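Local coordinates for Tll0287 protein (Thermosynechococcus elongatus, PDB 5B82) that binds a covalently attached heme c with axial histidine and cysteine ligands in a PAS-like domain, and probably takes part in redox chemistry or sensing, at residues H130-I135 with M175-I180; P28-K33 with N82-R87; E39-M44 with A69-Q74; S140-H145 with F167-L172. One frame throughout, in Å; residues are numbered along the deposited sequence.

Contact 1. Residues H130-I135 with M175-I180; sequences HYFRRI and MYAVTI
Ile135 crosses Tyr176 at about a right angle, laying its CD1 methyl 3.6 Å above the centre of the phenol ring in a CH-pi contact. With its CG beside the backbone N (chi1 -53°), Tyr176 keeps its ring alongside the Arg133 chain, whose CD stands 4.1 Å from Tyr176 CD2. The phenol OH is held by Asp42 and Arg45, while the guanidinium of Arg133 forms a salt bridge with Glu39, placing this layer against helix 28-49. A leucine at Tyr176 would probably leave Asp42 without its hydroxyl partner and Ile135 CD1 without a ring to rest on.

Met175 and Phe132 run side by side on the opposite face. Met175 SD lies 4.8 Å from the centroid of the Phe132 ring, oblique to it, in a Met-aromatic contact; CE adds an apolar touch 3.6 Å from Phe132 CD1, and Ala177 CB approaches the same ring. Beyond them, His130 ND1 and Thr179 OG1 share a hydrogen bond of 2.9 Å, Asp125 taking NE2. Backbone bonds such as Val178 N to Tyr131 O at 2.8 Å alternate with non-hydrogen-bonded pairs, and segments 130-135 and 175-180 run at 168°. This is antiparallel pairing of the central strands in a PAS-like sheet.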
# COMPACT_ATOMS: atom_id res chain seq x y z
N HIS A 130 -5.06 -11.21 -10.88
CA HIS A 130 -4.34 -10.48 -9.85
C HIS A 130 -3.96 -9.11 -10.41
O HIS A 130 -3.34 -9.03 -11.46
CB HIS A 130 -3.05 -11.20 -9.46
CG HIS A 130 -3.22 -12.65 -9.15
ND1 HIS A 130 -3.44 -13.13 -7.88
CD2 HIS A 130 -3.18 -13.74 -9.96
CE1 HIS A 130 -3.52 -14.45 -7.91
NE2 HIS A 130 -3.36 -14.84 -9.16
N TYR A 131 -4.32 -8.05 -9.70
CA TYR A 131 -3.95 -6.70 -10.11
C TYR A 131 -3.03 -6.12 -9.06
O TYR A 131 -3.29 -6.26 -7.85
CB TYR A 131 -5.21 -5.84 -10.24
CG TYR A 131 -4.98 -4.36 -10.55
CD1 TYR A 131 -4.58 -3.94 -11.81
CD2 TYR A 131 -5.21 -3.38 -9.59
CE1 TYR A 131 -4.40 -2.59 -12.11
CE2 TYR A 131 -5.03 -2.01 -9.88
CZ TYR A 131 -4.64 -1.63 -11.15
OH TYR A 131 -4.46 -0.29 -11.44
N PHE A 132 -1.96 -5.48 -9.52
CA PHE A 132 -0.99 -4.86 -8.64
C PHE A 132 -0.82 -3.41 -9.07
O PHE A 132 -0.78 -3.12 -10.26
CB PHE A 132 0.36 -5.56 -8.74
CG PHE A 132 0.30 -7.04 -8.42
CD1 PHE A 132 0.44 -7.47 -7.11
CD2 PHE A 132 0.11 -7.97 -9.42
CE1 PHE A 132 0.37 -8.85 -6.80
CE2 PHE A 132 0.05 -9.35 -9.12
CZ PHE A 132 0.18 -9.77 -7.81
N ARG A 133 -0.71 -2.52 -8.10
CA ARG A 133 -0.54 -1.10 -8.42
C ARG A 133 0.53 -0.54 -7.50
O ARG A 133 0.43 -0.63 -6.27
CB ARG A 133 -1.89 -0.37 -8.29
CG ARG A 133 -1.93 1.04 -8.98
CD ARG A 133 -1.59 2.15 -8.01
NE ARG A 133 -1.79 3.47 -8.62
CZ ARG A 133 -0.82 4.19 -9.18
NH1 ARG A 133 0.42 3.72 -9.22
NH2 ARG A 133 -1.09 5.39 -9.69
N ARG A 134 1.57 0.02 -8.09
CA ARG A 134 2.69 0.52 -7.29
C ARG A 134 2.28 1.69 -6.37
O ARG A 134 1.38 2.46 -6.68
CB ARG A 134 3.88 0.91 -8.18
CG ARG A 134 3.97 2.38 -8.52
CD ARG A 134 5.05 2.67 -9.59
NE ARG A 134 6.41 2.76 -9.07
CZ ARG A 134 7.45 2.12 -9.59
NH1 ARG A 134 7.29 1.33 -10.65
NH2 ARG A 134 8.66 2.27 -9.07
N ILE A 135 2.97 1.77 -5.24
CA ILE A 135 2.85 2.90 -4.33
C ILE A 135 4.21 3.57 -4.23
O ILE A 135 5.20 2.93 -3.86
CB ILE A 135 2.44 2.44 -2.92
CG1 ILE A 135 1.08 1.75 -2.96
CG2 ILE A 135 2.39 3.63 -1.96
CD1 ILE A 135 0.79 0.88 -1.75
N MET A 175 3.12 -1.83 -2.81
CA MET A 175 2.10 -1.96 -3.84
C MET A 175 0.77 -2.34 -3.24
O MET A 175 0.72 -2.83 -2.10
CB MET A 175 2.51 -3.02 -4.86
CG MET A 175 2.42 -4.45 -4.34
SD MET A 175 3.15 -5.61 -5.50
CE MET A 175 2.94 -7.15 -4.57
N TYR A 176 -0.32 -2.09 -3.98
CA TYR A 176 -1.60 -2.72 -3.67
C TYR A 176 -1.68 -4.03 -4.45
O TYR A 176 -1.17 -4.10 -5.57
CB TYR A 176 -2.79 -1.84 -4.07
CG TYR A 176 -2.72 -0.45 -3.51
CD1 TYR A 176 -3.17 -0.17 -2.22
CD2 TYR A 176 -2.23 0.59 -4.26
CE1 TYR A 176 -3.11 1.12 -1.70
CE2 TYR A 176 -2.17 1.88 -3.76
CZ TYR A 176 -2.60 2.13 -2.48
OH TYR A 176 -2.52 3.41 -1.99
N ALA A 177 -2.30 -5.05 -3.86
CA ALA A 177 -2.47 -6.35 -4.52
C ALA A 177 -3.92 -6.81 -4.39
O ALA A 177 -4.45 -6.90 -3.28
CB ALA A 177 -1.55 -7.38 -3.91
N VAL A 178 -4.57 -7.06 -5.51
CA VAL A 178 -5.94 -7.56 -5.50
C VAL A 178 -6.03 -8.88 -6.24
O VAL A 178 -5.40 -9.06 -7.28
CB VAL A 178 -6.89 -6.57 -6.18
CG1 VAL A 178 -8.31 -7.12 -6.21
CG2 VAL A 178 -6.84 -5.22 -5.48
N THR A 179 -6.81 -9.82 -5.71
CA THR A 179 -7.08 -11.06 -6.42
C THR A 179 -8.58 -11.26 -6.61
O THR A 179 -9.36 -11.18 -5.66
CB THR A 179 -6.51 -12.28 -5.68
OG1 THR A 179 -5.08 -12.22 -5.69
CG2 THR A 179 -6.95 -13.58 -6.36
N ILE A 180 -8.98 -11.50 -7.86
CA ILE A 180 -10.32 -12.00 -8.14
C ILE A 180 -10.20 -13.51 -8.29
O ILE A 180 -9.75 -14.01 -9.32
CB ILE A 180 -10.91 -11.40 -9.43
CG1 ILE A 180 -10.77 -9.87 -9.45
CG2 ILE A 180 -12.38 -11.83 -9.56
CD1 ILE A 180 -11.22 -9.26 -10.75

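Contact 2. Residues P28-K33 with N82-R87; sequences PEELGK and NGWQVR
Lys33 of helix 28-49 runs past the indole of Trp84 to Asn82, tying the helix to the turn that joins helix 69-82 to edge strand 85-89 of the PAS-like sheet. From CB, which points toward the turn, the chain sets off with CG opposite the backbone N (chi1 178°), and CG is the first atom to touch, 3.6 Å from Trp84 CH2 at the indole edge. CD stands near both residues, 4.1 Å from Trp84 CH2 and 3.8 Å from Asn82 OD1. CE then lies 3.3 Å from Asn82 OD1, and the terminal NZ makes only a weak hydrogen bond to that OD1, at 3.2 Å. The amide ND2 is taken by Ile78 O.

Asn82 also serves the indole, its CB lying 3.3 Å above the centre of the Trp84 ring. Inward, the tryptophan touches Val178 and Ile78, bridging sheet and helix 69-82. An alanine in place of Trp84 would probably leave the Glu30 carboxylate without its N-H mate and open a gap between the helix and the turn. The Glu30 chain and the indole point in opposite senses, and Trp84 NE1 donates to the anti side of Glu30 OE2, 2.9 Å away and nearly straight at 170°.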
# COMPACT_ATOMS: atom_id res chain seq x y z
N PRO A 28 -15.54 -7.67 -17.68
CA PRO A 28 -15.02 -6.32 -17.95
C PRO A 28 -15.28 -5.28 -16.85
O PRO A 28 -14.35 -4.59 -16.36
CB PRO A 28 -15.76 -5.93 -19.23
CG PRO A 28 -15.89 -7.22 -19.96
CD PRO A 28 -16.12 -8.27 -18.90
N GLU A 29 -16.55 -5.17 -16.48
CA GLU A 29 -16.96 -4.21 -15.47
C GLU A 29 -16.22 -4.47 -14.17
O GLU A 29 -15.78 -3.53 -13.50
CB GLU A 29 -18.48 -4.26 -15.26
CG GLU A 29 -19.00 -3.15 -14.36
CD GLU A 29 -20.50 -3.20 -14.18
OE1 GLU A 29 -21.23 -3.16 -15.19
OE2 GLU A 29 -20.95 -3.27 -13.02
N GLU A 30 -16.03 -5.73 -13.81
CA GLU A 30 -15.32 -6.07 -12.58
C GLU A 30 -13.85 -5.67 -12.58
O GLU A 30 -13.32 -5.15 -11.58
CB GLU A 30 -15.47 -7.56 -12.26
CG GLU A 30 -14.86 -7.95 -10.94
CD GLU A 30 -15.29 -9.32 -10.47
OE1 GLU A 30 -15.64 -10.16 -11.33
OE2 GLU A 30 -15.28 -9.57 -9.25
N LEU A 31 -13.17 -5.91 -13.70
CA LEU A 31 -11.77 -5.50 -13.83
C LEU A 31 -11.65 -3.98 -13.66
O LEU A 31 -10.80 -3.47 -12.88
CB LEU A 31 -11.23 -5.94 -15.19
CG LEU A 31 -11.29 -7.46 -15.41
CD1 LEU A 31 -11.02 -7.79 -16.86
CD2 LEU A 31 -10.27 -8.13 -14.52
N GLY A 32 -12.53 -3.26 -14.35
CA GLY A 32 -12.50 -1.80 -14.23
C GLY A 32 -12.78 -1.31 -12.81
O GLY A 32 -12.15 -0.36 -12.32
N LYS A 33 -13.75 -1.96 -12.16
CA LYS A 33 -14.10 -1.67 -10.78
C LYS A 33 -12.90 -1.87 -9.85
O LYS A 33 -12.69 -1.08 -8.92
CB LYS A 33 -15.28 -2.55 -10.32
CG LYS A 33 -15.65 -2.32 -8.87
CD LYS A 33 -17.00 -2.91 -8.51
CE LYS A 33 -17.46 -2.35 -7.15
NZ LYS A 33 -18.79 -2.84 -6.73
N ASN A 82 -16.66 -7.20 -2.14
CA ASN A 82 -16.59 -7.65 -3.53
C ASN A 82 -16.22 -9.13 -3.74
O ASN A 82 -16.26 -9.63 -4.86
CB ASN A 82 -15.64 -6.75 -4.31
CG ASN A 82 -16.19 -5.36 -4.51
OD1 ASN A 82 -17.00 -5.12 -5.41
ND2 ASN A 82 -15.77 -4.43 -3.66
N GLY A 83 -15.87 -9.82 -2.66
CA GLY A 83 -15.38 -11.18 -2.80
C GLY A 83 -14.00 -11.22 -3.43
O GLY A 83 -13.65 -12.16 -4.14
N TRP A 84 -13.22 -10.16 -3.19
CA TRP A 84 -11.83 -10.11 -3.64
C TRP A 84 -10.92 -10.33 -2.44
O TRP A 84 -11.37 -10.28 -1.30
CB TRP A 84 -11.51 -8.73 -4.23
CG TRP A 84 -12.39 -8.30 -5.37
CD1 TRP A 84 -13.11 -9.11 -6.20
CD2 TRP A 84 -12.65 -6.96 -5.79
NE1 TRP A 84 -13.80 -8.35 -7.11
CE2 TRP A 84 -13.53 -7.03 -6.89
CE3 TRP A 84 -12.22 -5.70 -5.35
CZ2 TRP A 84 -14.00 -5.89 -7.55
CZ3 TRP A 84 -12.68 -4.56 -6.01
CH2 TRP A 84 -13.56 -4.67 -7.10
N GLN A 85 -9.65 -10.58 -2.70
CA GLN A 85 -8.62 -10.40 -1.69
C GLN A 85 -7.96 -9.07 -2.03
O GLN A 85 -7.63 -8.85 -3.18
CB GLN A 85 -7.59 -11.52 -1.76
CG GLN A 85 -8.16 -12.88 -1.37
CD GLN A 85 -7.54 -14.00 -2.14
OE1 GLN A 85 -6.32 -14.18 -2.12
NE2 GLN A 85 -8.37 -14.76 -2.85
N VAL A 86 -7.80 -8.20 -1.04
CA VAL A 86 -7.17 -6.89 -1.25
C VAL A 86 -6.19 -6.67 -0.12
O VAL A 86 -6.55 -6.84 1.05
CB VAL A 86 -8.20 -5.74 -1.22
CG1 VAL A 86 -7.49 -4.37 -1.44
CG2 VAL A 86 -9.27 -5.98 -2.26
N ARG A 87 -4.96 -6.31 -0.45
CA ARG A 87 -3.91 -6.21 0.56
C ARG A 87 -2.76 -5.32 0.11
O ARG A 87 -2.31 -5.40 -1.04
CB ARG A 87 -3.36 -7.60 0.86
CG ARG A 87 -2.45 -7.67 2.08
CD ARG A 87 -2.16 -9.12 2.44
NE ARG A 87 -1.25 -9.76 1.49
CZ ARG A 87 0.06 -9.89 1.68
NH1 ARG A 87 0.62 -9.43 2.79
NH2 ARG A 87 0.80 -10.49 0.76

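Contact 3. Residues E39-M44 with A69-Q74; sequences EQLDQM and APVGKQ
The carboxamide of Gln74 is the flat group that takes part in this contact, and its oxygen does the touching: OE1 lies 3.7 Å from Met44 SD, the two side chains crossing obliquely. The pyrrolidine ring of Pro70, puckered rather than flat, is met at one corner, where its CB receives the terminal methyl of Met44 at 3.5 Å from CE. Met44 spans both groups because its chain leaves with CG opposite the backbone N (chi1 165°) and stays extended beyond, whereas Gln74 bends at chi2 (105°) and brings its amide round to the sulfur. The methyl also lies 3.6 Å from Pro70 O, at the first turn of helix 69-82.

Segments 39-44 and 69-74, parts of helices 28-49 and 69-82, run nearly antiparallel, at 163° with axes 10.1 Å apart at closest, and form part of the helical layer of the PAS-like domain. Segment 69-74 directly follows Cys68, an axial ligand of the heme iron, and Ala69 touches the heme.

Towards the protein interior Leu41 takes over. It is modelled in two conformations, so its contacts are doubtful: CD1 sits 3.7 Å from Val71 CG1 and touches Val71 O as well. The same methyl reaches the aliphatic base of Gln74, 3.7 Å from CB. Val71 also touches Arg45, and Pro70 touches Leu48, extending the interface along the first helix.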
# COMPACT_ATOMS: atom_id res chain seq x y z
N GLU A 39 -7.33 2.85 -7.22
CA GLU A 39 -6.90 4.23 -7.44
C GLU A 39 -7.54 5.19 -6.42
O GLU A 39 -6.89 6.13 -5.95
CB GLU A 39 -7.14 4.66 -8.88
CG GLU A 39 -6.13 5.70 -9.36
CD GLU A 39 -4.73 5.14 -9.49
OE1 GLU A 39 -4.57 3.90 -9.61
OE2 GLU A 39 -3.77 5.95 -9.45
N GLN A 40 -8.80 4.94 -6.06
CA GLN A 40 -9.49 5.74 -5.06
C GLN A 40 -8.88 5.57 -3.68
O GLN A 40 -8.77 6.53 -2.91
CB GLN A 40 -10.98 5.37 -5.00
CG GLN A 40 -11.82 5.99 -6.10
CD GLN A 40 -13.23 5.42 -6.14
OE1 GLN A 40 -13.53 4.42 -5.49
NE2 GLN A 40 -14.10 6.06 -6.93
N LEU A 41 -8.48 4.34 -3.36
CA LEU A 41 -7.78 4.07 -2.11
C LEU A 41 -6.45 4.85 -2.05
O LEU A 41 -6.10 5.44 -1.01
CB LEU A 41 -7.53 2.57 -1.97
CG LEU A 41 -7.00 2.07 -0.63
CD1 LEU A 41 -7.95 2.46 0.49
CD2 LEU A 41 -6.78 0.56 -0.67
N ASP A 42 -5.74 4.88 -3.17
CA ASP A 42 -4.46 5.58 -3.25
C ASP A 42 -4.63 7.10 -3.09
O ASP A 42 -3.91 7.76 -2.33
CB ASP A 42 -3.77 5.25 -4.58
CG ASP A 42 -2.30 5.61 -4.56
OD1 ASP A 42 -1.60 5.14 -3.63
OD2 ASP A 42 -1.86 6.37 -5.45
N GLN A 43 -5.61 7.65 -3.80
CA GLN A 43 -5.87 9.08 -3.71
C GLN A 43 -6.35 9.43 -2.31
O GLN A 43 -6.12 10.54 -1.82
CB GLN A 43 -6.86 9.52 -4.78
CG GLN A 43 -6.26 9.54 -6.18
CD GLN A 43 -5.25 10.67 -6.38
OE1 GLN A 43 -5.51 11.82 -6.03
NE2 GLN A 43 -4.10 10.34 -6.95
N MET A 44 -7.01 8.48 -1.66
CA MET A 44 -7.43 8.69 -0.28
C MET A 44 -6.22 8.83 0.62
O MET A 44 -6.13 9.78 1.42
CB MET A 44 -8.30 7.55 0.23
CG MET A 44 -8.46 7.53 1.75
SD MET A 44 -9.46 6.11 2.28
CE MET A 44 -8.93 5.95 3.97
N ALA A 69 -3.76 3.66 8.50
CA ALA A 69 -4.69 2.69 9.09
C ALA A 69 -6.07 2.64 8.39
O ALA A 69 -6.57 1.55 8.05
CB ALA A 69 -4.84 2.91 10.60
N PRO A 70 -6.69 3.82 8.16
CA PRO A 70 -7.96 3.78 7.42
C PRO A 70 -7.84 3.21 6.00
O PRO A 70 -8.84 2.72 5.47
CB PRO A 70 -8.40 5.25 7.38
CG PRO A 70 -7.21 6.04 7.74
CD PRO A 70 -6.41 5.18 8.65
N VAL A 71 -6.65 3.28 5.41
CA VAL A 71 -6.42 2.66 4.11
C VAL A 71 -6.57 1.14 4.22
O VAL A 71 -7.25 0.51 3.40
CB VAL A 71 -5.04 3.02 3.53
CG1 VAL A 71 -4.76 2.23 2.27
CG2 VAL A 71 -4.96 4.52 3.26
N GLY A 72 -5.94 0.55 5.23
CA GLY A 72 -6.04 -0.88 5.46
C GLY A 72 -7.46 -1.31 5.79
O GLY A 72 -7.95 -2.35 5.30
N LYS A 73 -8.13 -0.51 6.62
CA LYS A 73 -9.52 -0.80 6.95
C LYS A 73 -10.38 -0.81 5.68
O LYS A 73 -11.18 -1.73 5.45
CB LYS A 73 -10.07 0.21 7.96
CG LYS A 73 -11.45 -0.11 8.48
CD LYS A 73 -11.62 0.33 9.93
CE LYS A 73 -11.90 1.83 10.04
NZ LYS A 73 -13.35 2.14 9.95
N GLN A 74 -10.20 0.21 4.85
CA GLN A 74 -10.97 0.33 3.63
C GLN A 74 -10.67 -0.83 2.69
O GLN A 74 -11.57 -1.34 2.02
CB GLN A 74 -10.68 1.65 2.92
CG GLN A 74 -11.46 1.79 1.63
CD GLN A 74 -12.61 2.75 1.76
OE1 GLN A 74 -12.40 3.96 1.92
NE2 GLN A 74 -13.83 2.23 1.68

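Contact 4. Residues S140-H145 with F167-L172; sequences SCLACH and FRVGDL. With HEC (heme c), chain B.
Cys141 O is gripped by two amides, His145 N at 2.9 Å and Cys144 N at 3.0 Å, closing the turn whose far end, His145 O, receives a weak hydrogen bond from Phe167 N. The same His145 O also lies at the edge of the Phe167 ring, 3.3 Å from CD2. His145 CB lies 3.9 Å from Phe167 CD2, and Leu142 crosses Val169 at about a right angle, with CD1 3.9 Å from CG2. The Leu142 chain, its CG set beside the backbone N (chi1 -58°), places its other methyl, CD2, 3.2 Å from Phe167 O. Segment 167-172 keeps its own shape through a type II turn, in which Arg168 N bonds to Asp171 OD2 from above the carboxylate plane.

The sequence Cys-Leu-Ala-Cys-His is the CXXCH motif of c-type hemes. Cys141 SG is joined to heme CAB and Cys144 SG to CAC, while His145 NE2 binds the iron at 2.1 Å. Ala164 O accepts from His145 ND1, which limits imidazole rotation and may strengthen its donation to the metal. With Cys68 as the second axial ligand, two thioether links and His/Cys ligation fix the heme, and the sulfur ligand probably lowers its reduction potential.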
# COMPACT_ATOMS: atom_id res chain seq x y z
N SER A 140 5.26 14.12 1.85
CA SER A 140 4.43 14.06 3.05
C SER A 140 4.69 12.78 3.84
O SER A 140 4.77 12.79 5.07
CB SER A 140 2.95 14.15 2.66
OG SER A 140 2.60 13.11 1.76
N CYS A 141 4.87 11.69 3.10
CA CYS A 141 5.03 10.37 3.70
C CYS A 141 6.22 10.32 4.65
O CYS A 141 6.22 9.59 5.65
CB CYS A 141 5.20 9.32 2.60
SG CYS A 141 4.08 9.55 1.21
N LEU A 142 7.23 11.13 4.34
CA LEU A 142 8.45 11.15 5.13
C LEU A 142 8.20 11.59 6.57
O LEU A 142 9.07 11.43 7.43
CB LEU A 142 9.50 12.06 4.48
CG LEU A 142 9.94 11.72 3.05
CD1 LEU A 142 10.96 12.75 2.56
CD2 LEU A 142 10.50 10.31 2.97
N ALA A 143 7.02 12.15 6.85
CA ALA A 143 6.66 12.47 8.22
C ALA A 143 6.68 11.23 9.12
O ALA A 143 6.99 11.33 10.31
CB ALA A 143 5.29 13.14 8.28
N CYS A 144 6.36 10.07 8.56
CA CYS A 144 6.24 8.85 9.38
C CYS A 144 7.02 7.67 8.82
O CYS A 144 7.20 6.65 9.50
CB CYS A 144 4.77 8.42 9.53
SG CYS A 144 3.65 9.67 10.21
N HIS A 145 7.47 7.80 7.58
CA HIS A 145 8.27 6.77 6.92
C HIS A 145 9.64 7.32 6.50
O HIS A 145 10.34 6.70 5.70
CB HIS A 145 7.54 6.25 5.68
CG HIS A 145 6.23 5.59 5.98
ND1 HIS A 145 6.14 4.38 6.65
CD2 HIS A 145 4.96 5.93 5.66
CE1 HIS A 145 4.87 4.02 6.73
NE2 HIS A 145 4.13 4.94 6.14
N PHE A 167 12.93 5.96 3.76
CA PHE A 167 12.58 6.24 2.36
C PHE A 167 12.99 7.65 1.94
O PHE A 167 13.15 8.54 2.77
CB PHE A 167 11.09 6.08 2.14
CG PHE A 167 10.60 4.67 2.28
CD1 PHE A 167 10.70 3.78 1.22
CD2 PHE A 167 10.02 4.24 3.45
CE1 PHE A 167 10.25 2.48 1.35
CE2 PHE A 167 9.56 2.95 3.58
CZ PHE A 167 9.68 2.07 2.53
N ARG A 168 13.14 7.84 0.63
CA ARG A 168 13.31 9.17 0.05
C ARG A 168 12.20 9.41 -0.96
O ARG A 168 11.58 8.46 -1.42
CB ARG A 168 14.67 9.30 -0.64
CG ARG A 168 15.86 9.23 0.30
CD ARG A 168 16.99 10.15 -0.17
NE ARG A 168 17.10 10.24 -1.62
CZ ARG A 168 17.59 9.28 -2.41
NH1 ARG A 168 18.00 8.14 -1.88
NH2 ARG A 168 17.65 9.46 -3.72
N VAL A 169 11.95 10.67 -1.29
CA VAL A 169 10.93 11.01 -2.27
C VAL A 169 11.25 10.34 -3.60
O VAL A 169 12.34 10.53 -4.15
CB VAL A 169 10.85 12.53 -2.50
CG1 VAL A 169 9.87 12.85 -3.62
CG2 VAL A 169 10.43 13.22 -1.23
N GLY A 170 10.31 9.55 -4.10
CA GLY A 170 10.48 8.84 -5.36
C GLY A 170 10.75 7.36 -5.20
O GLY A 170 10.70 6.62 -6.18
N ASP A 171 11.05 6.93 -3.98
CA ASP A 171 11.28 5.51 -3.71
C ASP A 171 10.04 4.66 -3.98
O ASP A 171 8.92 5.15 -3.90
CB ASP A 171 11.67 5.29 -2.25
CG ASP A 171 13.09 5.71 -1.95
OD1 ASP A 171 13.71 6.33 -2.84
OD2 ASP A 171 13.57 5.43 -0.83
N LEU A 172 10.25 3.38 -4.27
CA LEU A 172 9.14 2.43 -4.29
C LEU A 172 8.76 2.04 -2.86
O LEU A 172 9.56 1.43 -2.15
CB LEU A 172 9.51 1.19 -5.09
CG LEU A 172 8.49 0.05 -5.06
CD1 LEU A 172 7.19 0.49 -5.75
CD2 LEU A 172 9.08 -1.18 -5.71
FE HEC B . 2.05 5.04 5.83
CHA HEC B . 1.53 1.77 6.60
CHB HEC B . 2.55 4.12 2.50
CHC HEC B . 2.34 8.29 4.93
CHD HEC B . 1.97 5.92 9.15
NA HEC B . 2.10 3.27 4.76
C1A HEC B . 1.72 2.05 5.27
C2A HEC B . 1.58 1.11 4.17
C3A HEC B . 1.86 1.77 3.05
C4A HEC B . 2.20 3.13 3.39
CMA HEC B . 1.85 1.22 1.61
CAA HEC B . 1.15 -0.38 4.29
CBA HEC B . 2.35 -1.33 4.22
CGA HEC B . 3.02 -1.42 5.56
O1A HEC B . 4.21 -1.01 5.67
O2A HEC B . 2.37 -1.86 6.54
NB HEC B . 2.40 5.99 4.05
C1B HEC B . 2.52 5.46 2.79
C2B HEC B . 2.62 6.54 1.83
C3B HEC B . 2.57 7.69 2.50
C4B HEC B . 2.42 7.37 3.91
CMB HEC B . 2.80 6.37 0.30
CAB HEC B . 2.63 9.11 1.90
CBB HEC B . 1.38 9.40 1.03
NC HEC B . 2.17 6.78 6.86
C1C HEC B . 2.24 8.02 6.28
C2C HEC B . 2.02 9.01 7.32
C3C HEC B . 2.05 8.37 8.50
C4C HEC B . 2.06 6.94 8.22
CMC HEC B . 2.21 10.52 7.09
CAC HEC B . 1.98 9.00 9.92
CBC HEC B . 0.73 9.87 10.19
ND HEC B . 1.86 4.02 7.60
C1D HEC B . 1.71 4.61 8.85
C2D HEC B . 1.24 3.60 9.79
C3D HEC B . 1.12 2.32 8.98
C4D HEC B . 1.52 2.67 7.64
CMD HEC B . 0.92 3.78 11.29
CAD HEC B . 0.63 0.93 9.46
CBD HEC B . -0.88 0.95 9.25
CGD HEC B . -1.49 -0.41 9.49
O1D HEC B . -1.42 -0.91 10.64
O2D HEC B . -2.04 -0.99 8.53

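How the contacts relate
Contact 1 is the buried one, where regular backbone bonding joins two sheet strands; the other three are only partly buried. Contacts 2 and 3 both use helix 28-49, near its start and farther along, but contact 2 relies on polar side-chain tips at a turn whereas contact 3 is mostly apolar. Contact 1 meets both: Gln85 and Arg87 of contact 2 pair with its strand 172-181, and Glu39 and Asp42 of contact 3 hold its Arg133 and Tyr176. Contact 4 lies across the chain's centre from contacts 1 and 2, nested in the loop that contact 1 closes, and alone carries covalent and metal bonds. Its centre is about 28 Å from that of contact 2.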